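Side-chain contacts in periplasmic His/Glu/Gln/Arg/opine family-binding protein (Silicibacter pomeroyi, PDB 3I6V), which binds lysine in the cleft between its two lobes and is probably the periplasmic binding component of an ABC transporter for amino acids: residues Ala118-Glu123 / Asp172-Gly177; Ala151-Leu156 / Leu167-Asp172. All blocks are in the same frame, centred on the assembly; numbering follows the deposited sequence.

Interaction 1 of 2, residues Ala118-Glu123 / Asp172-Gly177; sequences AGYIAE and DDVPLG
Tyr120, on helix 116-123, reaches across to Val174 and Leu176 in the second lobe of a family 3 solute-binding protein, a fold of two alpha/beta lobes with lysine bound between them. The helix lies over the lobe's mixed sheet, and 172-175 is a loosely hydrogen-bonded strand pairing antiparallel with strand 93-98. Tyr120 already leaves the helix towards this strand, and with CG anti to the backbone N (chi1 176°) the ring extends to Val174 and Leu176. Tyr120 and Val174 point at each other from facing sides. The valine offers both methyls to the outer half of the ring: CG1 comes within 3.5 Å of Tyr120 CE1, while CG2 lies nearer the phenol end. Leu176 comes in at about a right angle to the tyrosine side chain and takes the inner half. Its CD1 packs on the stem, 3.7 Å from Tyr120 CB, and its CD2 sits 3.9 Å from Tyr120 CD1. The leucine thus sits nearer the root and the valine nearer the hydroxyl, both meeting the ring obliquely, and their contacts overlap about Tyr120 CD1. At the ring edge, in its plane, lies CD1 of Ile121 from the same helix. Phe150 of strand 148-152 stacks with the Tyr120 ring and also touches Val174 and Leu176, joining the contact to the sheet. Contact between the two segments is wholly apolar and small, with 148 Å² buried in total, and its three residues are partly exposed. Backbone hydrogen bonding of Val174 with Ser94 ties the strand to the sheet. At the phenol end of the ring, Val174 CG2 lies 3.8 Å from Tyr120 OH.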
ATOM      1  N   ALA A 118      -7.079  -9.249   2.813  1.00 18.58           N
ATOM      2  CA  ALA A 118      -8.460  -9.702   2.975  1.00 18.28           C
ATOM      3  C   ALA A 118      -8.747 -10.957   2.124  1.00 18.84           C
ATOM      4  O   ALA A 118      -9.382 -11.876   2.609  1.00 18.40           O
ATOM      5  CB  ALA A 118      -9.464  -8.595   2.616  1.00 17.79           C
ATOM      6  N   GLY A 119      -8.310 -10.983   0.876  1.00 18.57           N
ATOM      7  CA  GLY A 119      -8.508 -12.190   0.025  1.00 20.29           C
ATOM      8  C   GLY A 119      -7.897 -13.465   0.626  1.00 20.62           C
ATOM      9  O   GLY A 119      -8.516 -14.533   0.611  1.00 20.76           O
ATOM     10  N   TYR A 120      -6.697 -13.341   1.182  1.00 20.81           N
ATOM     11  CA  TYR A 120      -5.970 -14.469   1.774  1.00 20.46           C
ATOM     12  C   TYR A 120      -6.712 -14.963   2.998  1.00 21.12           C
ATOM     13  O   TYR A 120      -6.884 -16.173   3.184  1.00 20.48           O
ATOM     14  CB  TYR A 120      -4.551 -14.016   2.155  1.00 20.35           C
ATOM     15  CG  TYR A 120      -3.722 -15.073   2.861  1.00 20.57           C
ATOM     16  CD1 TYR A 120      -2.878 -15.916   2.150  1.00 19.87           C
ATOM     17  CD2 TYR A 120      -3.765 -15.202   4.256  1.00 21.65           C
ATOM     18  CE1 TYR A 120      -2.095 -16.897   2.809  1.00 21.26           C
ATOM     19  CE2 TYR A 120      -2.985 -16.165   4.929  1.00 22.65           C
ATOM     20  CZ  TYR A 120      -2.161 -17.011   4.207  1.00 24.17           C
ATOM     21  OH  TYR A 120      -1.395 -17.963   4.893  1.00 24.64           O
ATOM     22  N   ILE A 121      -7.170 -14.036   3.843  1.00 22.21           N
ATOM     23  CA  ILE A 121      -7.931 -14.455   5.024  1.00 22.15           C
ATOM     24  C   ILE A 121      -9.279 -15.073   4.655  1.00 22.12           C
ATOM     25  O   ILE A 121      -9.690 -16.072   5.277  1.00 22.39           O
ATOM     26  CB  ILE A 121      -8.114 -13.303   6.040  1.00 22.60           C
ATOM     27  CG1 ILE A 121      -6.744 -12.818   6.521  1.00 20.91           C
ATOM     28  CG2 ILE A 121      -9.053 -13.746   7.187  1.00 22.32           C
ATOM     29  CD1 ILE A 121      -5.861 -13.900   7.263  1.00 19.22           C
ATOM     30  N   ALA A 122      -9.949 -14.531   3.633  1.00 21.81           N
ATOM     31  CA  ALA A 122     -11.264 -15.049   3.240  1.00 23.58           C
ATOM     32  C   ALA A 122     -11.136 -16.492   2.731  1.00 24.42           C
ATOM     33  O   ALA A 122     -12.031 -17.294   2.974  1.00 24.35           O
ATOM     34  CB  ALA A 122     -11.934 -14.188   2.151  1.00 23.35           C
ATOM     35  N   GLU A 123     -10.040 -16.792   2.021  1.00 23.26           N
ATOM     36  CA  GLU A 123      -9.777 -18.175   1.545  1.00 24.15           C
ATOM     37  C   GLU A 123      -9.359 -19.113   2.712  1.00 25.39           C
ATOM     38  O   GLU A 123      -9.578 -20.330   2.643  1.00 25.13           O
ATOM     39  CB  GLU A 123      -8.725 -18.195   0.425  1.00 22.75           C
ATOM     40  CG  GLU A 123      -8.359 -19.648  -0.020  1.00 25.35           C
ATOM     41  CD  GLU A 123      -7.370 -19.717  -1.190  1.00 26.86           C
ATOM     42  OE1 GLU A 123      -7.387 -18.754  -2.027  1.00 24.91           O
ATOM     43  OE2 GLU A 123      -6.619 -20.753  -1.274  1.00 21.88           O
ATOM     44  N   ASP A 172       3.978 -16.603  11.068  1.00 35.50           N
ATOM     45  CA  ASP A 172       5.039 -16.438  10.083  1.00 36.05           C
ATOM     46  C   ASP A 172       4.595 -15.410   9.069  1.00 34.54           C
ATOM     47  O   ASP A 172       3.412 -15.275   8.842  1.00 34.32           O
ATOM     48  CB  ASP A 172       5.289 -17.774   9.376  1.00 37.43           C
ATOM     49  CG  ASP A 172       5.632 -18.895  10.360  1.00 41.00           C
ATOM     50  OD1 ASP A 172       4.732 -19.717  10.667  1.00 45.16           O
ATOM     51  OD2 ASP A 172       6.782 -18.925  10.841  1.00 43.22           O
ATOM     52  N   ASP A 173       5.546 -14.719   8.468  1.00 33.47           N
ATOM     53  CA  ASP A 173       5.319 -13.901   7.287  1.00 33.58           C
ATOM     54  C   ASP A 173       4.708 -14.720   6.119  1.00 33.01           C
ATOM     55  O   ASP A 173       4.957 -15.916   5.999  1.00 31.28           O
ATOM     56  CB  ASP A 173       6.646 -13.294   6.833  1.00 33.82           C
ATOM     57  CG  ASP A 173       7.205 -12.244   7.816  1.00 37.36           C
ATOM     58  OD1 ASP A 173       6.481 -11.793   8.750  1.00 38.01           O
ATOM     59  OD2 ASP A 173       8.386 -11.868   7.627  1.00 39.77           O
ATOM     60  N   VAL A 174       3.924 -14.056   5.265  1.00 32.36           N
ATOM     61  CA  VAL A 174       3.307 -14.680   4.085  1.00 31.43           C
ATOM     62  C   VAL A 174       3.609 -13.789   2.871  1.00 31.85           C
ATOM     63  O   VAL A 174       3.296 -12.586   2.876  1.00 30.17           O
ATOM     64  CB  VAL A 174       1.771 -14.836   4.248  1.00 31.19           C
ATOM     65  CG1 VAL A 174       1.140 -15.561   3.037  1.00 31.59           C
ATOM     66  CG2 VAL A 174       1.410 -15.550   5.557  1.00 32.27           C
ATOM     67  N   PRO A 175       4.208 -14.362   1.806  1.00 31.99           N
ATOM     68  CA  PRO A 175       4.439 -13.515   0.618  1.00 32.04           C
ATOM     69  C   PRO A 175       3.142 -13.363  -0.181  1.00 31.58           C
ATOM     70  O   PRO A 175       2.491 -14.360  -0.479  1.00 31.76           O
ATOM     71  CB  PRO A 175       5.508 -14.293  -0.181  1.00 32.88           C
ATOM     72  CG  PRO A 175       5.971 -15.429   0.744  1.00 33.46           C
ATOM     73  CD  PRO A 175       4.763 -15.714   1.629  1.00 32.82           C
ATOM     74  N   LEU A 176       2.734 -12.134  -0.504  1.00 30.61           N
ATOM     75  CA  LEU A 176       1.506 -11.945  -1.280  1.00 30.00           C
ATOM     76  C   LEU A 176       1.698 -10.842  -2.270  1.00 30.12           C
ATOM     77  O   LEU A 176       2.210  -9.772  -1.897  1.00 29.30           O
ATOM     78  CB  LEU A 176       0.310 -11.586  -0.358  1.00 29.34           C
ATOM     79  CG  LEU A 176      -0.379 -12.647   0.469  1.00 27.12           C
ATOM     80  CD1 LEU A 176      -1.501 -12.015   1.357  1.00 22.61           C
ATOM     81  CD2 LEU A 176      -0.977 -13.772  -0.444  1.00 24.93           C
ATOM     82  N   GLY A 177       1.316 -11.090  -3.539  1.00 29.38           N
ATOM     83  CA  GLY A 177       1.181 -10.004  -4.516  1.00 27.78           C
ATOM     84  C   GLY A 177       2.471  -9.691  -5.254  1.00 28.62           C
ATOM     85  O   GLY A 177       3.542 -10.170  -4.874  1.00 27.96           O
TER

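Interaction 2 of 2, residues Ala151-Leu156 / Leu167-Asp172; sequences ADRDYL and LMFVGD
Arg153 lays its guanidinium on one face of the Phe169 ring, while Leu156 meets the same ring obliquely. The arginine has CG anti to the backbone N (chi1 -175°) and stays extended as far as NE, reaching from the first turn of helix 153-162 out to strand 168-170; a turn about the CD-NE bond (chi4 85°) then tips the guanidinium onto the ring. The planes are 27° apart, and Arg153 CZ stands 4.2 Å from the Phe169 ring centroid, a cation-pi stack. Arg153 NH1 is the atom over the middle of the ring, with Phe169 CE2 at 3.8 Å. That nitrogen also forms a salt bridge with Asp173 OD1, and thus both lies over the ring and pairs with a carboxylate. Phe169 CG is anti to its own carbonyl carbon, turning the ring towards the helix, where Leu156 CB comes to 3.7 Å from Phe169 CE2. Val157 and Val160 extend this apolar lining. Asp152 caps the helix: its OD2 accepts from Tyr155 N at 3.1 Å and is also hydrogen-bonded to Tyr18 OH. The whole is a strand-to-helix junction with an N-cap aspartate, its helix packed against the next strand of the alpha/beta lobe.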
ATOM      1  N   ALA A 151      -1.895  -7.870   7.587  1.00 19.97           N
ATOM      2  CA  ALA A 151      -1.648  -6.674   6.798  1.00 20.77           C
ATOM      3  C   ALA A 151      -0.244  -6.673   6.282  1.00 21.60           C
ATOM      4  O   ALA A 151       0.554  -7.548   6.603  1.00 22.73           O
ATOM      5  CB  ALA A 151      -1.879  -5.382   7.689  1.00 20.65           C
ATOM      6  N   ASP A 152       0.076  -5.653   5.505  1.00 22.33           N
ATOM      7  CA  ASP A 152       1.398  -5.504   4.942  1.00 23.28           C
ATOM      8  C   ASP A 152       2.408  -5.308   6.062  1.00 24.36           C
ATOM      9  O   ASP A 152       2.160  -4.500   7.006  1.00 23.75           O
ATOM     10  CB  ASP A 152       1.387  -4.290   4.048  1.00 23.03           C
ATOM     11  CG  ASP A 152       2.689  -4.041   3.406  1.00 27.83           C
ATOM     12  OD1 ASP A 152       2.982  -4.700   2.380  1.00 25.95           O
ATOM     13  OD2 ASP A 152       3.398  -3.131   3.908  1.00 31.07           O
ATOM     14  N   ARG A 153       3.525  -6.038   5.973  1.00 23.47           N
ATOM     15  CA  ARG A 153       4.532  -6.031   7.011  1.00 25.09           C
ATOM     16  C   ARG A 153       5.137  -4.631   7.167  1.00 25.97           C
ATOM     17  O   ARG A 153       5.399  -4.190   8.297  1.00 26.20           O
ATOM     18  CB  ARG A 153       5.653  -7.048   6.750  1.00 25.38           C
ATOM     19  CG  ARG A 153       6.660  -7.127   7.933  1.00 27.93           C
ATOM     20  CD  ARG A 153       7.743  -8.228   7.779  1.00 30.49           C
ATOM     21  NE  ARG A 153       8.669  -8.065   8.887  1.00 34.31           N
ATOM     22  CZ  ARG A 153       8.496  -8.592  10.096  1.00 33.58           C
ATOM     23  NH1 ARG A 153       7.459  -9.385  10.367  1.00 31.56           N
ATOM     24  NH2 ARG A 153       9.394  -8.349  11.035  1.00 35.38           N
ATOM     25  N   ASP A 154       5.376  -3.934   6.062  1.00 26.05           N
ATOM     26  CA  ASP A 154       5.967  -2.621   6.191  1.00 27.86           C
ATOM     27  C   ASP A 154       5.045  -1.571   6.811  1.00 27.60           C
ATOM     28  O   ASP A 154       5.533  -0.592   7.402  1.00 27.82           O
ATOM     29  CB  ASP A 154       6.591  -2.156   4.886  1.00 28.71           C
ATOM     30  CG  ASP A 154       7.841  -2.966   4.541  1.00 33.74           C
ATOM     31  OD1 ASP A 154       8.213  -3.863   5.331  1.00 37.08           O
ATOM     32  OD2 ASP A 154       8.429  -2.719   3.488  1.00 38.60           O
ATOM     33  N   TYR A 155       3.733  -1.790   6.693  1.00 25.71           N
ATOM     34  CA  TYR A 155       2.768  -0.950   7.370  1.00 25.14           C
ATOM     35  C   TYR A 155       2.833  -1.271   8.884  1.00 25.19           C
ATOM     36  O   TYR A 155       2.830  -0.354   9.749  1.00 24.04           O
ATOM     37  CB  TYR A 155       1.358  -1.197   6.815  1.00 24.31           C
ATOM     38  CG  TYR A 155       0.253  -0.539   7.628  1.00 25.22           C
ATOM     39  CD1 TYR A 155       0.114   0.859   7.675  1.00 25.12           C
ATOM     40  CD2 TYR A 155      -0.647  -1.315   8.350  1.00 25.53           C
ATOM     41  CE1 TYR A 155      -0.924   1.460   8.432  1.00 25.48           C
ATOM     42  CE2 TYR A 155      -1.661  -0.747   9.088  1.00 26.55           C
ATOM     43  CZ  TYR A 155      -1.789   0.630   9.150  1.00 27.61           C
ATOM     44  OH  TYR A 155      -2.797   1.129   9.939  1.00 28.36           O
ATOM     45  N   LEU A 156       2.898  -2.559   9.199  1.00 23.74           N
ATOM     46  CA  LEU A 156       2.879  -3.018  10.610  1.00 24.92           C
ATOM     47  C   LEU A 156       4.172  -2.766  11.412  1.00 25.98           C
ATOM     48  O   LEU A 156       4.082  -2.524  12.612  1.00 26.66           O
ATOM     49  CB  LEU A 156       2.473  -4.490  10.731  1.00 24.54           C
ATOM     50  CG  LEU A 156       1.054  -4.835  10.277  1.00 24.03           C
ATOM     51  CD1 LEU A 156       0.918  -6.372  10.061  1.00 24.33           C
ATOM     52  CD2 LEU A 156      -0.053  -4.297  11.216  1.00 22.85           C
ATOM     53  N   LEU A 167       1.428  -4.391  21.114  1.00 29.82           N
ATOM     54  CA  LEU A 167       1.179  -5.111  19.832  1.00 29.69           C
ATOM     55  C   LEU A 167       2.432  -5.834  19.465  1.00 29.52           C
ATOM     56  O   LEU A 167       3.513  -5.333  19.711  1.00 29.30           O
ATOM     57  CB  LEU A 167       0.821  -4.163  18.675  1.00 27.50           C
ATOM     58  CG  LEU A 167      -0.529  -3.476  18.818  1.00 27.38           C
ATOM     59  CD1 LEU A 167      -0.647  -2.309  17.802  1.00 25.92           C
ATOM     60  CD2 LEU A 167      -1.735  -4.457  18.793  1.00 24.76           C
ATOM     61  N   MET A 168       2.290  -7.014  18.858  1.00 30.46           N
ATOM     62  CA  MET A 168       3.463  -7.783  18.480  1.00 30.71           C
ATOM     63  C   MET A 168       3.195  -8.656  17.236  1.00 29.71           C
ATOM     64  O   MET A 168       2.075  -9.078  16.986  1.00 28.82           O
ATOM     65  CB  MET A 168       3.919  -8.664  19.661  1.00 31.10           C
ATOM     66  CG  MET A 168       2.848  -9.690  20.128  1.00 33.84           C
ATOM     67  SD  MET A 168       2.928 -10.036  21.929  1.00 36.20           S
ATOM     68  CE  MET A 168       2.377  -8.446  22.545  1.00 38.13           C
ATOM     69  N   PHE A 169       4.247  -8.936  16.485  1.00 30.50           N
ATOM     70  CA  PHE A 169       4.151  -9.932  15.405  1.00 31.16           C
ATOM     71  C   PHE A 169       3.943 -11.351  15.949  1.00 31.93           C
ATOM     72  O   PHE A 169       4.599 -11.759  16.914  1.00 30.91           O
ATOM     73  CB  PHE A 169       5.405  -9.888  14.550  1.00 31.05           C
ATOM     74  CG  PHE A 169       5.508  -8.652  13.685  1.00 30.98           C
ATOM     75  CD1 PHE A 169       6.539  -7.725  13.884  1.00 29.01           C
ATOM     76  CD2 PHE A 169       4.570  -8.425  12.659  1.00 30.97           C
ATOM     77  CE1 PHE A 169       6.636  -6.571  13.070  1.00 29.77           C
ATOM     78  CE2 PHE A 169       4.655  -7.277  11.831  1.00 29.54           C
ATOM     79  CZ  PHE A 169       5.702  -6.358  12.027  1.00 28.98           C
ATOM     80  N   VAL A 170       3.015 -12.086  15.334  1.00 32.88           N
ATOM     81  CA  VAL A 170       2.771 -13.486  15.668  1.00 33.34           C
ATOM     82  C   VAL A 170       2.729 -14.319  14.367  1.00 34.05           C
ATOM     83  O   VAL A 170       2.392 -13.798  13.286  1.00 33.20           O
ATOM     84  CB  VAL A 170       1.461 -13.644  16.490  1.00 33.25           C
ATOM     85  CG1 VAL A 170       1.591 -12.926  17.825  1.00 33.80           C
ATOM     86  CG2 VAL A 170       0.276 -13.067  15.746  1.00 33.84           C
ATOM     87  N   GLY A 171       3.096 -15.594  14.459  1.00 34.65           N
ATOM     88  CA  GLY A 171       3.043 -16.488  13.292  1.00 34.78           C
ATOM     89  C   GLY A 171       4.161 -16.188  12.310  1.00 35.34           C
ATOM     90  O   GLY A 171       5.185 -15.594  12.656  1.00 35.51           O
ATOM     91  N   ASP A 172       3.978 -16.603  11.068  1.00 35.50           N
ATOM     92  CA  ASP A 172       5.039 -16.438  10.083  1.00 36.05           C
ATOM     93  C   ASP A 172       4.595 -15.410   9.069  1.00 34.54           C
ATOM     94  O   ASP A 172       3.412 -15.275   8.842  1.00 34.32           O
ATOM     95  CB  ASP A 172       5.289 -17.774   9.376  1.00 37.43           C
ATOM     96  CG  ASP A 172       5.632 -18.895  10.360  1.00 41.00           C
ATOM     97  OD1 ASP A 172       4.732 -19.717  10.667  1.00 45.16           O
ATOM     98  OD2 ASP A 172       6.782 -18.925  10.841  1.00 43.22           O
TER

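How the interactions relate
Interactions 1 and 2 lie in the same lobe with centres 12 Å apart, and both border strands 93-98 and 148-152 of the same sheet. They follow one another along the chain: strand 168-170 serves interaction 2, the chain bends at Gly171, and from the shared Asp172 it runs on as strand 172-175 into interaction 1. A salt bridge joins them directly, Asp173 OD1 to Arg153 NH1 at 3.1 Å, and Ser95 also hydrogen-bonds that carboxylate oxygen. Both lie outside the lysine pocket, interaction 1 the closer: the side chain of Leu176 is about 7 Å from the bound lysine, that of Leu156 about 10 Å.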